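Local coordinates for protein tRNA(Ile2) 2-agmatinylcytidine synthetase TiaS (Archaeoglobus fulgidus, PDB 5XOB) that uses ATP to attach agmatine to the wobble cytidine of its isoleucine tRNA, forming 2-agmatinylcytidine and so switching the codon read from AUG to AUA, at residues 344-355 with 373-384; 102-113 with 143-152. All blocks are in the same frame, centred on the assembly; numbering follows the deposited sequence.

Contact 1 of 2, residues 344-355 with 373-384; sequences IWVEKNPICPSC and CRTKADEKLREK. With ZN (zinc ion), chain B.
Trp-345 to Lys-348 pair antiparallel with Leu-381 to Lys-384, the strand axes approaching to 4.8 Å at 158°, in the C-terminal zinc ribbon. The register sets Val-346 opposite Glu-383 and Lys-348 opposite Leu-381 as hydrogen-bonded pairs. Lys-348 N to Leu-381 O is short and nearly straight (2.8 Å), whereas both bonds of the Val-346 pair are weak. On one face of the ladder, CB of Lys-384 lies over the six-membered ring of Trp-345, 4.1 Å from its centroid, a CH-pi contact. On that face too, Glu-347 and Arg-382 run alongside each other in a salt bridge (OE2 to NE 3.5 Å), with their flat groups turned 66° apart. The other face carries a weak salt bridge from Lys-348 NZ to Glu-383 OE1, with CE of the same lysine against CD2 of Leu-381, which also packs on CG1 of Ile-351. Past the strands, ND2 of Asn-349 is held by Met-359 O; farther on, the two segments are joined through the zinc ion. Cys-352, Cys-355 and Cys-373 bind it, with Cys-370 completing the Cys4 site. The SG of Cys-352, turned anti to the backbone N (chi1 178°), reaches the zinc at 2.5 Å and lies 3.1 Å from Thr-375 OG1.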
loop_
_atom_site.group_PDB
_atom_site.type_symbol
_atom_site.label_atom_id
_atom_site.label_comp_id
_atom_site.label_asym_id
_atom_site.label_seq_id
_atom_site.Cartn_x
_atom_site.Cartn_y
_atom_site.Cartn_z
ATOM N N ILE A 344 -13.568 31.005 4.431
ATOM C CA ILE A 344 -13.236 31.769 5.631
ATOM C C ILE A 344 -13.439 33.255 5.368
ATOM O O ILE A 344 -12.802 33.842 4.487
ATOM C CB ILE A 344 -11.780 31.548 6.108
ATOM C CG1 ILE A 344 -11.338 30.087 5.931
ATOM C CG2 ILE A 344 -11.622 32.000 7.557
ATOM C CD1 ILE A 344 -10.584 29.827 4.641
ATOM N N TRP A 345 -14.340 33.851 6.140
ATOM C CA TRP A 345 -14.564 35.282 6.093
ATOM C C TRP A 345 -13.835 35.933 7.247
ATOM O O TRP A 345 -13.684 35.342 8.317
ATOM C CB TRP A 345 -16.057 35.586 6.148
ATOM C CG TRP A 345 -16.726 35.161 4.903
ATOM C CD1 TRP A 345 -17.509 34.059 4.721
ATOM C CD2 TRP A 345 -16.628 35.804 3.634
ATOM N NE1 TRP A 345 -17.924 33.989 3.414
ATOM C CE2 TRP A 345 -17.396 35.050 2.725
ATOM C CE3 TRP A 345 -15.976 36.954 3.179
ATOM C CZ2 TRP A 345 -17.530 35.410 1.385
ATOM C CZ3 TRP A 345 -16.109 37.311 1.848
ATOM C CH2 TRP A 345 -16.880 36.540 0.967
ATOM N N VAL A 346 -13.376 37.155 7.011
ATOM C CA VAL A 346 -12.588 37.894 7.984
ATOM C C VAL A 346 -12.956 39.380 7.924
ATOM O O VAL A 346 -13.019 39.956 6.839
ATOM C CB VAL A 346 -11.082 37.700 7.692
ATOM C CG1 VAL A 346 -10.252 38.864 8.217
ATOM C CG2 VAL A 346 -10.598 36.377 8.269
ATOM N N GLU A 347 -13.202 39.991 9.084
ATOM C CA GLU A 347 -13.381 41.443 9.181
ATOM C C GLU A 347 -12.117 42.037 9.776
ATOM O O GLU A 347 -11.751 41.709 10.904
ATOM C CB GLU A 347 -14.569 41.811 10.072
ATOM C CG GLU A 347 -15.855 41.056 9.776
ATOM C CD GLU A 347 -17.096 41.797 10.252
ATOM O OE1 GLU A 347 -16.955 42.800 10.992
ATOM O OE2 GLU A 347 -18.217 41.377 9.886
ATOM N N LYS A 348 -11.453 42.912 9.031
ATOM C CA LYS A 348 -10.182 43.465 9.481
ATOM C C LYS A 348 -10.032 44.943 9.152
ATOM O O LYS A 348 -10.828 45.509 8.407
ATOM C CB LYS A 348 -9.037 42.671 8.861
ATOM C CG LYS A 348 -8.847 42.874 7.368
ATOM C CD LYS A 348 -7.881 41.837 6.814
ATOM C CE LYS A 348 -7.038 42.393 5.677
ATOM N NZ LYS A 348 -6.197 41.337 5.047
ATOM N N ASN A 349 -9.000 45.566 9.708
ATOM C CA ASN A 349 -8.792 46.988 9.497
ATOM C C ASN A 349 -8.452 47.294 8.055
ATOM O O ASN A 349 -7.789 46.492 7.392
ATOM C CB ASN A 349 -7.696 47.538 10.408
ATOM C CG ASN A 349 -8.156 47.692 11.841
ATOM O OD1 ASN A 349 -9.134 47.070 12.264
ATOM N ND2 ASN A 349 -7.455 48.522 12.598
ATOM N N PRO A 350 -8.899 48.465 7.570
ATOM C CA PRO A 350 -8.646 48.881 6.197
ATOM C C PRO A 350 -7.166 49.122 5.934
ATOM O O PRO A 350 -6.439 49.563 6.826
ATOM C CB PRO A 350 -9.425 50.202 6.064
ATOM C CG PRO A 350 -10.243 50.332 7.295
ATOM C CD PRO A 350 -9.560 49.528 8.345
ATOM N N ILE A 351 -6.739 48.820 4.713
ATOM C CA ILE A 351 -5.377 49.081 4.270
ATOM C C ILE A 351 -5.304 50.524 3.777
ATOM O O ILE A 351 -6.147 50.948 2.985
ATOM C CB ILE A 351 -4.970 48.109 3.132
ATOM C CG1 ILE A 351 -5.037 46.642 3.605
ATOM C CG2 ILE A 351 -3.584 48.443 2.592
ATOM C CD1 ILE A 351 -4.209 46.314 4.838
ATOM N N CYS A 352 -4.309 51.274 4.245
ATOM C CA CYS A 352 -4.111 52.651 3.791
ATOM C C CYS A 352 -3.823 52.697 2.285
ATOM O O CYS A 352 -2.974 51.956 1.802
ATOM C CB CYS A 352 -2.965 53.320 4.546
ATOM S SG CYS A 352 -2.627 55.002 3.977
ATOM N N PRO A 353 -4.523 53.574 1.543
ATOM C CA PRO A 353 -4.418 53.596 0.081
ATOM C C PRO A 353 -3.104 54.177 -0.428
ATOM O O PRO A 353 -2.672 53.838 -1.534
ATOM C CB PRO A 353 -5.584 54.503 -0.353
ATOM C CG PRO A 353 -6.337 54.851 0.890
ATOM C CD PRO A 353 -5.386 54.664 2.026
ATOM N N SER A 354 -2.490 55.056 0.363
ATOM C CA SER A 354 -1.213 55.659 -0.004
ATOM C C SER A 354 -0.056 54.707 0.269
ATOM O O SER A 354 0.525 54.141 -0.657
ATOM C CB SER A 354 -0.985 56.970 0.751
ATOM O OG SER A 354 0.382 57.353 0.690
ATOM N N CYS A 355 0.269 54.531 1.547
ATOM C CA CYS A 355 1.458 53.771 1.940
ATOM C C CYS A 355 1.236 52.253 1.924
ATOM O O CYS A 355 2.200 51.484 1.905
ATOM C CB CYS A 355 1.925 54.202 3.328
ATOM S SG CYS A 355 0.889 53.546 4.652
ATOM N N CYS A 373 0.567 59.083 6.605
ATOM C CA CYS A 373 -0.129 59.800 5.548
ATOM C C CYS A 373 -1.156 60.649 6.291
ATOM O O CYS A 373 -1.080 60.762 7.510
ATOM C CB CYS A 373 -0.773 58.811 4.593
ATOM S SG CYS A 373 0.418 57.560 4.062
ATOM N N ARG A 374 -2.095 61.275 5.596
ATOM C CA ARG A 374 -3.146 62.013 6.307
ATOM C C ARG A 374 -4.510 61.386 6.009
ATOM O O ARG A 374 -5.495 62.093 5.776
ATOM C CB ARG A 374 -3.109 63.495 5.941
ATOM N N THR A 375 -4.563 60.054 6.042
ATOM C CA THR A 375 -5.688 59.313 5.465
ATOM C C THR A 375 -6.644 58.700 6.493
ATOM O O THR A 375 -6.316 58.534 7.668
ATOM C CB THR A 375 -5.185 58.222 4.506
ATOM O OG1 THR A 375 -4.437 57.244 5.231
ATOM C CG2 THR A 375 -4.293 58.830 3.434
ATOM N N LYS A 376 -7.829 58.351 6.003
ATOM C CA LYS A 376 -8.984 58.040 6.831
ATOM C C LYS A 376 -9.865 56.971 6.178
ATOM O O LYS A 376 -9.864 56.823 4.957
ATOM C CB LYS A 376 -9.814 59.317 6.998
ATOM C CG LYS A 376 -9.958 59.841 8.422
ATOM C CD LYS A 376 -11.413 60.187 8.735
ATOM C CE LYS A 376 -12.333 58.984 8.522
ATOM N NZ LYS A 376 -13.577 59.017 9.336
ATOM N N ALA A 377 -10.617 56.239 6.997
ATOM C CA ALA A 377 -11.645 55.314 6.509
ATOM C C ALA A 377 -12.538 54.903 7.670
ATOM O O ALA A 377 -12.091 54.883 8.813
ATOM C CB ALA A 377 -11.012 54.093 5.869
ATOM N N ASP A 378 -13.793 54.565 7.381
ATOM C CA ASP A 378 -14.808 54.394 8.443
ATOM C C ASP A 378 -15.188 52.948 8.799
ATOM O O ASP A 378 -15.634 52.693 9.926
ATOM C CB ASP A 378 -16.082 55.189 8.097
ATOM C CG ASP A 378 -16.118 56.563 8.754
ATOM O OD1 ASP A 378 -15.969 56.645 9.997
ATOM O OD2 ASP A 378 -16.304 57.562 8.024
ATOM N N GLU A 379 -15.026 52.017 7.859
ATOM C CA GLU A 379 -15.473 50.633 8.068
ATOM C C GLU A 379 -14.370 49.602 7.811
ATOM O O GLU A 379 -13.427 49.850 7.056
ATOM C CB GLU A 379 -16.739 50.318 7.241
ATOM C CG GLU A 379 -16.737 50.804 5.789
ATOM C CD GLU A 379 -18.095 50.665 5.100
ATOM O OE1 GLU A 379 -18.132 50.191 3.944
ATOM O OE2 GLU A 379 -19.129 51.032 5.701
ATOM N N LYS A 380 -14.515 48.446 8.456
ATOM C CA LYS A 380 -13.510 47.393 8.414
ATOM C C LYS A 380 -13.492 46.707 7.052
ATOM O O LYS A 380 -14.540 46.401 6.488
ATOM C CB LYS A 380 -13.767 46.359 9.519
ATOM C CG LYS A 380 -13.858 46.962 10.912
ATOM C CD LYS A 380 -13.524 45.966 12.014
ATOM C CE LYS A 380 -12.020 45.820 12.192
ATOM N NZ LYS A 380 -11.653 44.891 13.295
ATOM N N LEU A 381 -12.288 46.492 6.530
ATOM C CA LEU A 381 -12.075 45.713 5.308
ATOM C C LEU A 381 -12.590 44.281 5.499
ATOM O O LEU A 381 -12.394 43.683 6.562
ATOM C CB LEU A 381 -10.576 45.715 4.963
ATOM C CG LEU A 381 -10.044 45.039 3.693
ATOM C CD1 LEU A 381 -10.858 45.414 2.463
ATOM C CD2 LEU A 381 -8.578 45.405 3.485
ATOM N N ARG A 382 -13.266 43.740 4.486
ATOM C CA ARG A 382 -13.824 42.390 4.577
ATOM C C ARG A 382 -13.419 41.534 3.377
ATOM O O ARG A 382 -13.951 41.696 2.276
ATOM C CB ARG A 382 -15.348 42.457 4.719
ATOM C CG ARG A 382 -15.919 41.466 5.728
ATOM C CD ARG A 382 -17.162 42.003 6.428
ATOM N NE ARG A 382 -16.870 43.178 7.260
ATOM C CZ ARG A 382 -17.121 44.447 6.927
ATOM N NH1 ARG A 382 -17.668 44.766 5.754
ATOM N NH2 ARG A 382 -16.808 45.415 7.781
ATOM N N GLU A 383 -12.466 40.632 3.607
ATOM C CA GLU A 383 -11.954 39.741 2.570
ATOM C C GLU A 383 -12.242 38.270 2.873
ATOM O O GLU A 383 -12.209 37.829 4.028
ATOM C CB GLU A 383 -10.439 39.908 2.409
ATOM C CG GLU A 383 -9.964 41.335 2.190
ATOM C CD GLU A 383 -8.608 41.394 1.502
ATOM O OE1 GLU A 383 -7.668 41.977 2.086
ATOM O OE2 GLU A 383 -8.476 40.846 0.382
ATOM N N LYS A 384 -12.522 37.519 1.814
ATOM C CA LYS A 384 -12.467 36.070 1.867
ATOM C C LYS A 384 -10.986 35.694 1.943
ATOM O O LYS A 384 -10.166 36.181 1.158
ATOM C CB LYS A 384 -13.119 35.458 0.623
ATOM C CG LYS A 384 -12.843 33.973 0.421
ATOM C CD LYS A 384 -12.771 33.606 -1.057
ATOM C CE LYS A 384 -11.795 32.465 -1.304
ATOM N NZ LYS A 384 -11.503 32.289 -2.753
HETATM ZN ZN ZN B . -0.367 55.291 4.895
#

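Contact 2 of 2, residues 102-113 with 143-152; sequences AVKLKPFADKAI and IGALAAVGAE
The carbonyl oxygen of Leu-105 is approached from two helices: it accepts Ala-109 N at 3.0 Å, the turn that opens helix 106-114, and receives a CA-H...O contact from Gly-150 CA at 3.5 Å (151° at the hydrogen). A second such contact runs the other way, from Lys-106 CA to Gly-150 O. Both are possible because the segments of the two helices come within 7.5 Å, axis to axis, while inclined at 120°. The approach depends on small residues. A CB on Gly-150 would fall 2.2 Å from Leu-105 O, a clash, and CB of Ala-109 fits against the backbone of Gly-150 and Ala-151, while Ala-112 meets Ala-147 methyl to methyl. Larger side chains close one flank. Phe-108 swings its ring away from its own N (chi1 -172°) onto Leu-146, whose CD1 sits over one face, 4.1 Å from the centroid; at the ring edge, in plane, CE2 meets Ile-143 O at 3.5 Å. With a serine here, Leu-146 would probably lose its aromatic cover and be freer to turn, and a gap would open beside Ile-143 O. Beside Leu-146, CD1 of Leu-105 touches CG1 of Val-149 at 3.7 Å. On the outer flank, the aliphatic part of Lys-106 crosses CB of Glu-152, while Lys-106 NZ makes a weak salt bridge with Asp-110 OD1. Helix 141-150 also rests on the central sheet, Val-149 against Val-95 and Ala-148 against Ile-43. The arrangement is that of a close glycine- and alanine-mediated helix crossing in the layer covering an alpha/beta sheet.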
loop_
_atom_site.group_PDB
_atom_site.type_symbol
_atom_site.label_atom_id
_atom_site.label_comp_id
_atom_site.label_asym_id
_atom_site.label_seq_id
_atom_site.Cartn_x
_atom_site.Cartn_y
_atom_site.Cartn_z
ATOM N N ALA A 102 -11.983 -23.070 -6.671
ATOM C CA ALA A 102 -11.333 -21.810 -6.271
ATOM C C ALA A 102 -12.335 -20.679 -6.093
ATOM O O ALA A 102 -12.209 -19.854 -5.188
ATOM C CB ALA A 102 -10.289 -21.406 -7.300
ATOM N N VAL A 103 -13.318 -20.645 -6.982
ATOM C CA VAL A 103 -14.339 -19.607 -6.979
ATOM C C VAL A 103 -15.072 -19.551 -5.634
ATOM O O VAL A 103 -15.352 -18.458 -5.136
ATOM C CB VAL A 103 -15.319 -19.777 -8.179
ATOM C CG1 VAL A 103 -16.173 -21.033 -8.032
ATOM C CG2 VAL A 103 -16.197 -18.545 -8.365
ATOM N N LYS A 104 -15.340 -20.705 -5.019
ATOM C CA LYS A 104 -16.028 -20.729 -3.720
ATOM C C LYS A 104 -15.231 -20.063 -2.588
ATOM O O LYS A 104 -15.774 -19.818 -1.510
ATOM C CB LYS A 104 -16.421 -22.160 -3.335
ATOM C CG LYS A 104 -17.570 -22.697 -4.177
ATOM C CD LYS A 104 -18.011 -24.080 -3.733
ATOM C CE LYS A 104 -18.792 -24.801 -4.828
ATOM N NZ LYS A 104 -18.644 -26.284 -4.736
ATOM N N LEU A 105 -13.958 -19.759 -2.844
ATOM C CA LEU A 105 -13.068 -19.148 -1.852
ATOM C C LEU A 105 -12.900 -17.630 -1.978
ATOM O O LEU A 105 -12.128 -17.033 -1.221
ATOM C CB LEU A 105 -11.676 -19.780 -1.944
ATOM C CG LEU A 105 -11.512 -21.262 -1.616
ATOM C CD1 LEU A 105 -10.059 -21.653 -1.856
ATOM C CD2 LEU A 105 -11.917 -21.555 -0.181
ATOM N N LYS A 106 -13.596 -17.005 -2.923
ATOM C CA LYS A 106 -13.517 -15.550 -3.081
ATOM C C LYS A 106 -13.839 -14.818 -1.773
ATOM O O LYS A 106 -13.094 -13.928 -1.370
ATOM C CB LYS A 106 -14.424 -15.059 -4.216
ATOM C CG LYS A 106 -14.099 -13.652 -4.691
ATOM C CD LYS A 106 -15.311 -12.945 -5.293
ATOM C CE LYS A 106 -15.373 -11.473 -4.887
ATOM N NZ LYS A 106 -15.590 -11.285 -3.418
ATOM N N PRO A 107 -14.940 -15.200 -1.101
ATOM C CA PRO A 107 -15.273 -14.549 0.167
ATOM C C PRO A 107 -14.194 -14.706 1.232
ATOM O O PRO A 107 -13.880 -13.753 1.945
ATOM C CB PRO A 107 -16.555 -15.278 0.615
ATOM C CG PRO A 107 -17.123 -15.886 -0.620
ATOM C CD PRO A 107 -15.944 -16.216 -1.482
ATOM N N PHE A 108 -13.650 -15.911 1.350
ATOM C CA PHE A 108 -12.567 -16.158 2.286
ATOM C C PHE A 108 -11.419 -15.191 2.016
ATOM O O PHE A 108 -10.983 -14.467 2.914
ATOM C CB PHE A 108 -12.057 -17.605 2.178
ATOM C CG PHE A 108 -11.066 -17.979 3.259
ATOM C CD1 PHE A 108 -11.499 -18.567 4.446
ATOM C CD2 PHE A 108 -9.708 -17.715 3.102
ATOM C CE1 PHE A 108 -10.597 -18.891 5.444
ATOM C CE2 PHE A 108 -8.806 -18.041 4.101
ATOM C CZ PHE A 108 -9.250 -18.629 5.270
ATOM N N ALA A 109 -10.941 -15.185 0.776
ATOM C CA ALA A 109 -9.834 -14.317 0.377
ATOM C C ALA A 109 -10.135 -12.868 0.729
ATOM O O ALA A 109 -9.318 -12.198 1.346
ATOM C CB ALA A 109 -9.563 -14.451 -1.113
ATOM N N ASP A 110 -11.322 -12.402 0.346
ATOM C CA ASP A 110 -11.786 -11.044 0.666
ATOM C C ASP A 110 -11.570 -10.687 2.123
ATOM O O ASP A 110 -11.005 -9.642 2.445
ATOM C CB ASP A 110 -13.284 -10.907 0.369
ATOM C CG ASP A 110 -13.564 -10.160 -0.921
ATOM O OD1 ASP A 110 -12.888 -10.429 -1.946
ATOM O OD2 ASP A 110 -14.483 -9.308 -0.904
ATOM N N LYS A 111 -12.045 -11.569 2.995
ATOM C CA LYS A 111 -11.977 -11.375 4.440
ATOM C C LYS A 111 -10.534 -11.382 4.943
ATOM O O LYS A 111 -10.184 -10.644 5.862
ATOM C CB LYS A 111 -12.772 -12.475 5.138
ATOM C CG LYS A 111 -12.971 -12.267 6.625
ATOM C CD LYS A 111 -13.840 -13.376 7.195
ATOM C CE LYS A 111 -14.132 -13.177 8.675
ATOM N NZ LYS A 111 -14.702 -14.412 9.287
ATOM N N ALA A 112 -9.699 -12.222 4.342
ATOM C CA ALA A 112 -8.283 -12.247 4.678
ATOM C C ALA A 112 -7.594 -10.934 4.317
ATOM O O ALA A 112 -6.686 -10.485 5.018
ATOM C CB ALA A 112 -7.604 -13.408 3.973
ATOM N N ILE A 113 -8.043 -10.316 3.232
ATOM C CA ILE A 113 -7.421 -9.096 2.730
ATOM C C ILE A 113 -7.917 -7.882 3.500
ATOM O O ILE A 113 -7.146 -6.960 3.758
ATOM C CB ILE A 113 -7.685 -8.921 1.218
ATOM C CG1 ILE A 113 -7.098 -10.114 0.460
ATOM C CG2 ILE A 113 -7.064 -7.629 0.696
ATOM C CD1 ILE A 113 -7.450 -10.156 -1.008
ATOM N N ILE A 143 -4.208 -19.880 6.076
ATOM C CA ILE A 143 -5.045 -18.701 5.863
ATOM C C ILE A 143 -4.605 -18.030 4.564
ATOM O O ILE A 143 -5.389 -17.899 3.626
ATOM C CB ILE A 143 -4.932 -17.704 7.039
ATOM C CG1 ILE A 143 -5.482 -18.326 8.329
ATOM C CG2 ILE A 143 -5.692 -16.425 6.741
ATOM C CD1 ILE A 143 -5.009 -17.635 9.592
ATOM N N GLY A 144 -3.339 -17.630 4.518
ATOM C CA GLY A 144 -2.757 -17.037 3.317
ATOM C C GLY A 144 -2.826 -17.915 2.075
ATOM O O GLY A 144 -3.124 -17.424 0.980
ATOM N N ALA A 145 -2.542 -19.208 2.243
ATOM C CA ALA A 145 -2.612 -20.178 1.143
ATOM C C ALA A 145 -4.009 -20.214 0.527
ATOM O O ALA A 145 -4.153 -20.163 -0.695
ATOM C CB ALA A 145 -2.204 -21.566 1.620
ATOM N N LEU A 146 -5.032 -20.286 1.375
ATOM C CA LEU A 146 -6.419 -20.258 0.909
ATOM C C LEU A 146 -6.775 -18.935 0.228
ATOM O O LEU A 146 -7.488 -18.914 -0.792
ATOM C CB LEU A 146 -7.374 -20.489 2.082
ATOM C CG LEU A 146 -7.491 -21.913 2.624
ATOM C CD1 LEU A 146 -8.278 -21.913 3.926
ATOM C CD2 LEU A 146 -8.147 -22.842 1.609
ATOM N N ALA A 147 -6.287 -17.837 0.805
ATOM C CA ALA A 147 -6.549 -16.504 0.266
ATOM C C ALA A 147 -5.888 -16.281 -1.093
ATOM O O ALA A 147 -6.461 -15.628 -1.961
ATOM C CB ALA A 147 -6.106 -15.436 1.250
ATOM N N ALA A 148 -4.691 -16.819 -1.286
ATOM C CA ALA A 148 -4.011 -16.692 -2.572
ATOM C C ALA A 148 -4.792 -17.406 -3.673
ATOM O O ALA A 148 -4.758 -17.007 -4.835
ATOM C CB ALA A 148 -2.590 -17.236 -2.489
ATOM N N VAL A 149 -5.498 -18.461 -3.295
ATOM C CA VAL A 149 -6.269 -19.268 -4.241
ATOM C C VAL A 149 -7.633 -18.633 -4.545
ATOM O O VAL A 149 -8.075 -18.636 -5.699
ATOM C CB VAL A 149 -6.428 -20.722 -3.710
ATOM C CG1 VAL A 149 -7.432 -21.527 -4.524
ATOM C CG2 VAL A 149 -5.079 -21.428 -3.713
ATOM N N GLY A 150 -8.288 -18.086 -3.521
ATOM C CA GLY A 150 -9.645 -17.539 -3.671
ATOM C C GLY A 150 -9.753 -16.124 -4.219
ATOM O O GLY A 150 -10.779 -15.753 -4.802
ATOM N N ALA A 151 -8.701 -15.330 -4.047
ATOM C CA ALA A 151 -8.768 -13.903 -4.325
ATOM C C ALA A 151 -9.207 -13.631 -5.755
ATOM O O ALA A 151 -8.576 -14.116 -6.697
ATOM C CB ALA A 151 -7.421 -13.254 -4.060
ATOM N N GLU A 152 -10.292 -12.870 -5.913
ATOM C CA GLU A 152 -10.683 -12.361 -7.226
ATOM C C GLU A 152 -10.023 -11.012 -7.469
ATOM O O GLU A 152 -10.108 -10.115 -6.627
ATOM C CB GLU A 152 -12.197 -12.210 -7.354
ATOM C CG GLU A 152 -12.602 -11.452 -8.617
ATOM C CD GLU A 152 -14.075 -11.566 -8.955
ATOM O OE1 GLU A 152 -14.655 -10.541 -9.381
ATOM O OE2 GLU A 152 -14.652 -12.669 -8.802
#

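The two contacts lie on opposite sides of the chain's centre, about 65 Å apart between centres and about 37 Å between nearest atoms, and they do not touch. Contact 2 closes first along the chain; contact 1 opens later, after strand 335-338. They share no sheet. Contact 2 brings a helix from the TCKD range onto one from the FLD range, over an eight-stranded sheet to which both ranges contribute, with the Ile-143 side chain about 9 Å from a bound magnesium. Contact 1, part of the C-terminal zinc ribbon, is a surface contact centred about 50 Å from the chain's centre, built on its own strands and zinc. This separation is consistent with a zinc ribbon able to move relative to the rest of the enzyme.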